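Local coordinates for protein D-alanyl-D-alanine carboxypeptidase (Streptococcus pneumoniae R6, PDB 1XP4) that probably removes the C-terminal D-alanine from peptidoglycan precursor peptides, acting as a serine-type D-Ala-D-Ala carboxypeptidase in bacterial cell wall synthesis, at residues A[42-54]-A[123-135]. Sequence-based numbering, arbitrary orientation.
Sequences ITKLITVYLVYEA and FVDMMRAKLLEWG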
loop_
_atom_site.group_PDB
_atom_site.type_symbol
_atom_site.label_atom_id
_atom_site.label_comp_id
_atom_site.label_asym_id
_atom_site.label_seq_id
_atom_site.Cartn_x
_atom_site.Cartn_y
_atom_site.Cartn_z
ATOM N N ILE A 42 -5.018 10.108 4.332
ATOM C CA ILE A 42 -4.235 8.987 3.833
ATOM C C ILE A 42 -3.750 8.258 5.082
ATOM O O ILE A 42 -3.390 7.084 5.045
ATOM C CB ILE A 42 -3.043 9.472 2.970
ATOM C CG1 ILE A 42 -3.569 10.013 1.633
ATOM C CG2 ILE A 42 -2.074 8.337 2.709
ATOM C CD1 ILE A 42 -2.481 10.518 0.700
ATOM N N THR A 43 -3.795 8.969 6.199
ATOM C CA THR A 43 -3.385 8.444 7.493
ATOM C C THR A 43 -4.099 7.140 7.853
ATOM O O THR A 43 -3.508 6.226 8.437
ATOM C CB THR A 43 -3.671 9.488 8.609
ATOM O OG1 THR A 43 -2.861 10.654 8.398
ATOM C CG2 THR A 43 -3.376 8.905 9.985
ATOM N N LYS A 44 -5.374 7.060 7.499
ATOM C CA LYS A 44 -6.181 5.889 7.799
ATOM C C LYS A 44 -5.631 4.557 7.274
ATOM O O LYS A 44 -6.145 3.495 7.620
ATOM C CB LYS A 44 -7.602 6.118 7.292
ATOM C CG LYS A 44 -8.289 7.314 7.943
ATOM C CD LYS A 44 -9.719 7.476 7.453
ATOM C CE LYS A 44 -10.476 8.556 8.227
ATOM N NZ LYS A 44 -9.987 9.933 7.936
ATOM N N LEU A 45 -4.592 4.598 6.447
ATOM C CA LEU A 45 -4.022 3.365 5.936
ATOM C C LEU A 45 -3.206 2.723 7.042
ATOM O O LEU A 45 -3.270 1.507 7.270
ATOM C CB LEU A 45 -3.128 3.635 4.730
ATOM C CG LEU A 45 -3.820 4.160 3.470
ATOM C CD1 LEU A 45 -2.788 4.306 2.361
ATOM C CD2 LEU A 45 -4.940 3.206 3.048
ATOM N N ILE A 46 -2.426 3.542 7.735
ATOM C CA ILE A 46 -1.623 3.012 8.818
ATOM C C ILE A 46 -2.614 2.454 9.835
ATOM O O ILE A 46 -2.433 1.356 10.356
ATOM C CB ILE A 46 -0.768 4.109 9.468
ATOM C CG1 ILE A 46 -0.056 4.931 8.386
ATOM C CG2 ILE A 46 0.267 3.469 10.383
ATOM C CD1 ILE A 46 0.601 6.194 8.905
ATOM N N THR A 47 -3.681 3.209 10.085
ATOM C CA THR A 47 -4.726 2.807 11.029
ATOM C C THR A 47 -5.302 1.442 10.686
ATOM O O THR A 47 -5.342 0.531 11.516
ATOM C CB THR A 47 -5.891 3.819 11.036
ATOM O OG1 THR A 47 -5.425 5.086 11.524
ATOM C CG2 THR A 47 -7.024 3.319 11.917
ATOM N N VAL A 48 -5.745 1.320 9.444
ATOM C CA VAL A 48 -6.340 0.097 8.936
ATOM C C VAL A 48 -5.396 -1.110 8.990
ATOM O O VAL A 48 -5.854 -2.257 9.069
ATOM C CB VAL A 48 -6.853 0.346 7.491
ATOM C CG1 VAL A 48 -6.917 -0.945 6.710
ATOM C CG2 VAL A 48 -8.235 0.993 7.547
ATOM N N TYR A 49 -4.084 -0.862 8.958
ATOM C CA TYR A 49 -3.115 -1.956 9.020
ATOM C C TYR A 49 -3.127 -2.582 10.401
ATOM O O TYR A 49 -2.995 -3.791 10.541
ATOM C CB TYR A 49 -1.696 -1.471 8.739
ATOM C CG TYR A 49 -0.703 -2.602 8.576
ATOM C CD1 TYR A 49 -0.513 -3.210 7.333
ATOM C CD2 TYR A 49 0.038 -3.074 9.661
ATOM C CE1 TYR A 49 0.399 -4.258 7.167
ATOM C CE2 TYR A 49 0.954 -4.127 9.508
ATOM C CZ TYR A 49 1.130 -4.711 8.256
ATOM O OH TYR A 49 2.045 -5.726 8.077
ATOM N N LEU A 50 -3.271 -1.762 11.432
ATOM C CA LEU A 50 -3.291 -2.309 12.776
ATOM C C LEU A 50 -4.589 -3.083 13.018
ATOM O O LEU A 50 -4.627 -4.031 13.809
ATOM C CB LEU A 50 -3.112 -1.184 13.800
ATOM C CG LEU A 50 -1.777 -0.426 13.692
ATOM C CD1 LEU A 50 -1.720 0.678 14.731
ATOM C CD2 LEU A 50 -0.612 -1.392 13.888
ATOM N N VAL A 51 -5.643 -2.687 12.310
ATOM C CA VAL A 51 -6.946 -3.331 12.425
ATOM C C VAL A 51 -6.924 -4.734 11.832
ATOM O O VAL A 51 -7.475 -5.673 12.414
ATOM C CB VAL A 51 -8.035 -2.522 11.704
ATOM C CG1 VAL A 51 -9.371 -3.211 11.865
ATOM C CG2 VAL A 51 -8.097 -1.109 12.263
ATOM N N TYR A 52 -6.302 -4.876 10.664
ATOM C CA TYR A 52 -6.200 -6.188 10.033
ATOM C C TYR A 52 -5.269 -7.056 10.874
ATOM O O TYR A 52 -5.459 -8.269 10.981
ATOM C CB TYR A 52 -5.660 -6.069 8.601
ATOM C CG TYR A 52 -6.722 -5.739 7.572
ATOM C CD1 TYR A 52 -7.662 -6.691 7.185
ATOM C CD2 TYR A 52 -6.808 -4.469 7.007
ATOM C CE1 TYR A 52 -8.666 -6.384 6.255
ATOM C CE2 TYR A 52 -7.806 -4.153 6.084
ATOM C CZ TYR A 52 -8.728 -5.115 5.714
ATOM O OH TYR A 52 -9.715 -4.809 4.810
ATOM N N GLU A 53 -4.270 -6.425 11.480
ATOM C CA GLU A 53 -3.328 -7.148 12.320
ATOM C C GLU A 53 -4.023 -7.672 13.575
ATOM O O GLU A 53 -3.603 -8.669 14.153
ATOM C CB GLU A 53 -2.164 -6.246 12.713
ATOM C CG GLU A 53 -1.040 -6.995 13.391
ATOM C CD GLU A 53 0.206 -6.150 13.553
ATOM O OE1 GLU A 53 0.175 -5.195 14.358
ATOM O OE2 GLU A 53 1.213 -6.438 12.866
ATOM N N ALA A 54 -5.084 -6.990 14.000
ATOM C CA ALA A 54 -5.837 -7.419 15.173
ATOM C C ALA A 54 -6.840 -8.486 14.736
ATOM O O ALA A 54 -7.197 -9.373 15.509
ATOM C CB ALA A 54 -6.553 -6.239 15.801
ATOM N N PHE A 123 -3.303 3.937 20.647
ATOM C CA PHE A 123 -3.290 3.511 19.252
ATOM C C PHE A 123 -2.200 4.264 18.473
ATOM O O PHE A 123 -1.483 3.669 17.666
ATOM C CB PHE A 123 -4.652 3.739 18.588
ATOM C CG PHE A 123 -4.824 2.970 17.316
ATOM C CD1 PHE A 123 -5.184 1.628 17.345
ATOM C CD2 PHE A 123 -4.580 3.568 16.087
ATOM C CE1 PHE A 123 -5.298 0.889 16.165
ATOM C CE2 PHE A 123 -4.690 2.840 14.900
ATOM C CZ PHE A 123 -5.052 1.496 14.942
ATOM N N VAL A 124 -2.072 5.567 18.719
ATOM C CA VAL A 124 -1.050 6.358 18.041
ATOM C C VAL A 124 0.353 5.825 18.354
ATOM O O VAL A 124 1.215 5.752 17.472
ATOM C CB VAL A 124 -1.117 7.856 18.430
ATOM C CG1 VAL A 124 0.104 8.590 17.866
ATOM C CG2 VAL A 124 -2.411 8.488 17.887
ATOM N N ASP A 125 0.583 5.450 19.608
ATOM C CA ASP A 125 1.878 4.919 19.976
ATOM C C ASP A 125 2.096 3.638 19.189
ATOM O O ASP A 125 3.225 3.303 18.820
ATOM C CB ASP A 125 1.943 4.646 21.477
ATOM C CG ASP A 125 1.904 5.923 22.307
ATOM O OD1 ASP A 125 2.469 6.950 21.865
ATOM O OD2 ASP A 125 1.318 5.896 23.409
HETATM N N MSE A 126 1.011 2.921 18.926
HETATM C CA MSE A 126 1.110 1.691 18.164
HETATM C C MSE A 126 1.495 2.017 16.728
HETATM O O MSE A 126 2.344 1.342 16.138
HETATM C CB MSE A 126 -0.216 0.923 18.189
HETATM C CG MSE A 126 -0.442 0.109 19.453
HETATM SE SE MSE A 126 -2.136 -0.823 19.503
HETATM C CE MSE A 126 -1.942 -1.891 17.909
HETATM N N MSE A 127 0.886 3.051 16.153
HETATM C CA MSE A 127 1.233 3.382 14.782
HETATM C C MSE A 127 2.625 4.003 14.689
HETATM O O MSE A 127 3.285 3.916 13.648
HETATM C CB MSE A 127 0.151 4.264 14.114
HETATM C CG MSE A 127 -0.625 5.210 15.010
HETATM SE SE MSE A 127 -2.332 5.836 14.240
HETATM C CE MSE A 127 -1.709 6.571 12.563
ATOM N N ARG A 128 3.093 4.604 15.779
ATOM C CA ARG A 128 4.435 5.178 15.776
ATOM C C ARG A 128 5.437 4.030 15.777
ATOM O O ARG A 128 6.484 4.097 15.135
ATOM C CB ARG A 128 4.670 6.050 17.011
ATOM C CG ARG A 128 3.903 7.341 17.002
ATOM C CD ARG A 128 4.193 8.191 18.222
ATOM N NE ARG A 128 3.484 9.467 18.154
ATOM C CZ ARG A 128 3.597 10.434 19.060
ATOM N NH1 ARG A 128 4.395 10.268 20.105
ATOM N NH2 ARG A 128 2.914 11.568 18.923
ATOM N N ALA A 129 5.100 2.973 16.504
ATOM C CA ALA A 129 5.975 1.822 16.606
ATOM C C ALA A 129 6.015 1.076 15.294
ATOM O O ALA A 129 7.091 0.722 14.805
ATOM C CB ALA A 129 5.503 0.904 17.712
ATOM N N LYS A 130 4.834 0.838 14.728
ATOM C CA LYS A 130 4.712 0.127 13.463
ATOM C C LYS A 130 5.526 0.813 12.366
ATOM O O LYS A 130 6.217 0.156 11.591
ATOM C CB LYS A 130 3.241 0.046 13.052
ATOM C CG LYS A 130 3.003 -0.678 11.740
ATOM C CD LYS A 130 3.582 -2.096 11.748
ATOM C CE LYS A 130 2.846 -3.034 12.707
ATOM N NZ LYS A 130 3.311 -4.451 12.562
ATOM N N LEU A 131 5.447 2.137 12.292
ATOM C CA LEU A 131 6.206 2.844 11.278
ATOM C C LEU A 131 7.705 2.606 11.470
ATOM O O LEU A 131 8.438 2.429 10.496
ATOM C CB LEU A 131 5.891 4.347 11.312
ATOM C CG LEU A 131 4.495 4.794 10.850
ATOM C CD1 LEU A 131 4.425 6.313 10.858
ATOM C CD2 LEU A 131 4.207 4.284 9.453
ATOM N N LEU A 132 8.164 2.593 12.719
ATOM C CA LEU A 132 9.583 2.376 12.989
ATOM C C LEU A 132 10.013 0.987 12.552
ATOM O O LEU A 132 11.156 0.784 12.155
ATOM C CB LEU A 132 9.883 2.573 14.473
ATOM C CG LEU A 132 9.823 4.027 14.940
ATOM C CD1 LEU A 132 10.063 4.108 16.435
ATOM C CD2 LEU A 132 10.859 4.840 14.182
ATOM N N GLU A 133 9.096 0.030 12.641
ATOM C CA GLU A 133 9.366 -1.337 12.218
ATOM C C GLU A 133 9.649 -1.326 10.723
ATOM O O GLU A 133 10.596 -1.942 10.242
ATOM C CB GLU A 133 8.144 -2.212 12.449
ATOM C CG GLU A 133 8.198 -3.096 13.649
ATOM C CD GLU A 133 6.977 -3.980 13.722
ATOM O OE1 GLU A 133 6.642 -4.609 12.694
ATOM O OE2 GLU A 133 6.352 -4.046 14.802
ATOM N N TRP A 134 8.796 -0.619 9.996
ATOM C CA TRP A 134 8.908 -0.514 8.558
ATOM C C TRP A 134 10.089 0.324 8.080
ATOM O O TRP A 134 10.287 0.495 6.880
ATOM C CB TRP A 134 7.603 0.043 7.993
ATOM C CG TRP A 134 6.420 -0.872 8.189
ATOM C CD1 TRP A 134 6.446 -2.236 8.271
ATOM C CD2 TRP A 134 5.037 -0.493 8.224
ATOM N NE1 TRP A 134 5.167 -2.734 8.345
ATOM C CE2 TRP A 134 4.282 -1.691 8.312
ATOM C CE3 TRP A 134 4.359 0.730 8.170
ATOM C CZ2 TRP A 134 2.880 -1.690 8.366
ATOM C CZ3 TRP A 134 2.968 0.730 8.220
ATOM C CH2 TRP A 134 2.244 -0.474 8.311
ATOM N N GLY A 135 10.876 0.849 9.005
ATOM C CA GLY A 135 12.017 1.640 8.594
ATOM C C GLY A 135 11.706 3.098 8.333
ATOM O O GLY A 135 12.546 3.833 7.813
#
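L50 drops as a knob into a hole formed by F123, M126, M127 and K130, where the helical segments 44-54 and 123-133 cross almost perpendicularly in the penicillin-binding, beta-lactamase-like domain. Segment 42-54 carries the lysine of the SxxK motif, K44, the predicted proton acceptor; its NZ is hydrogen-bonded to S41 OG and N106 OD1.

Apolar packing dominates the interface. L50 CD1 makes a CH-pi contact 3.8 Å from the F123 ring centroid and 27° off the ring normal, while CD2 reaches K130 CE. One helical turn earlier, I46 presents CG2 to M127 CB at 3.8 Å and CD1 to L131 CD2. The selenomethionine M127 bends at chi3, bringing CE against T43 CG2. T47 lays CG2 by F123 CE2, whereas its OG1 is hydrogen-bonded to T144 O.

The aromatic contact is edge-to-face: W134 directs its benzo edge at the Y49 face, with planes at 82° and centroids 4.7 Å apart. Y49 CG lies anti to the backbone N (chi1 -171°), turning that face to W134.

A single salt bridge crosses the interface. K130, bent at chi2 and chi3, curls past the Y49 ring edge; its NZ also holds E133 OE1 weakly at 3.3 Å, and donates to the syn lone pair of E53 OE2 at 2.9 Å.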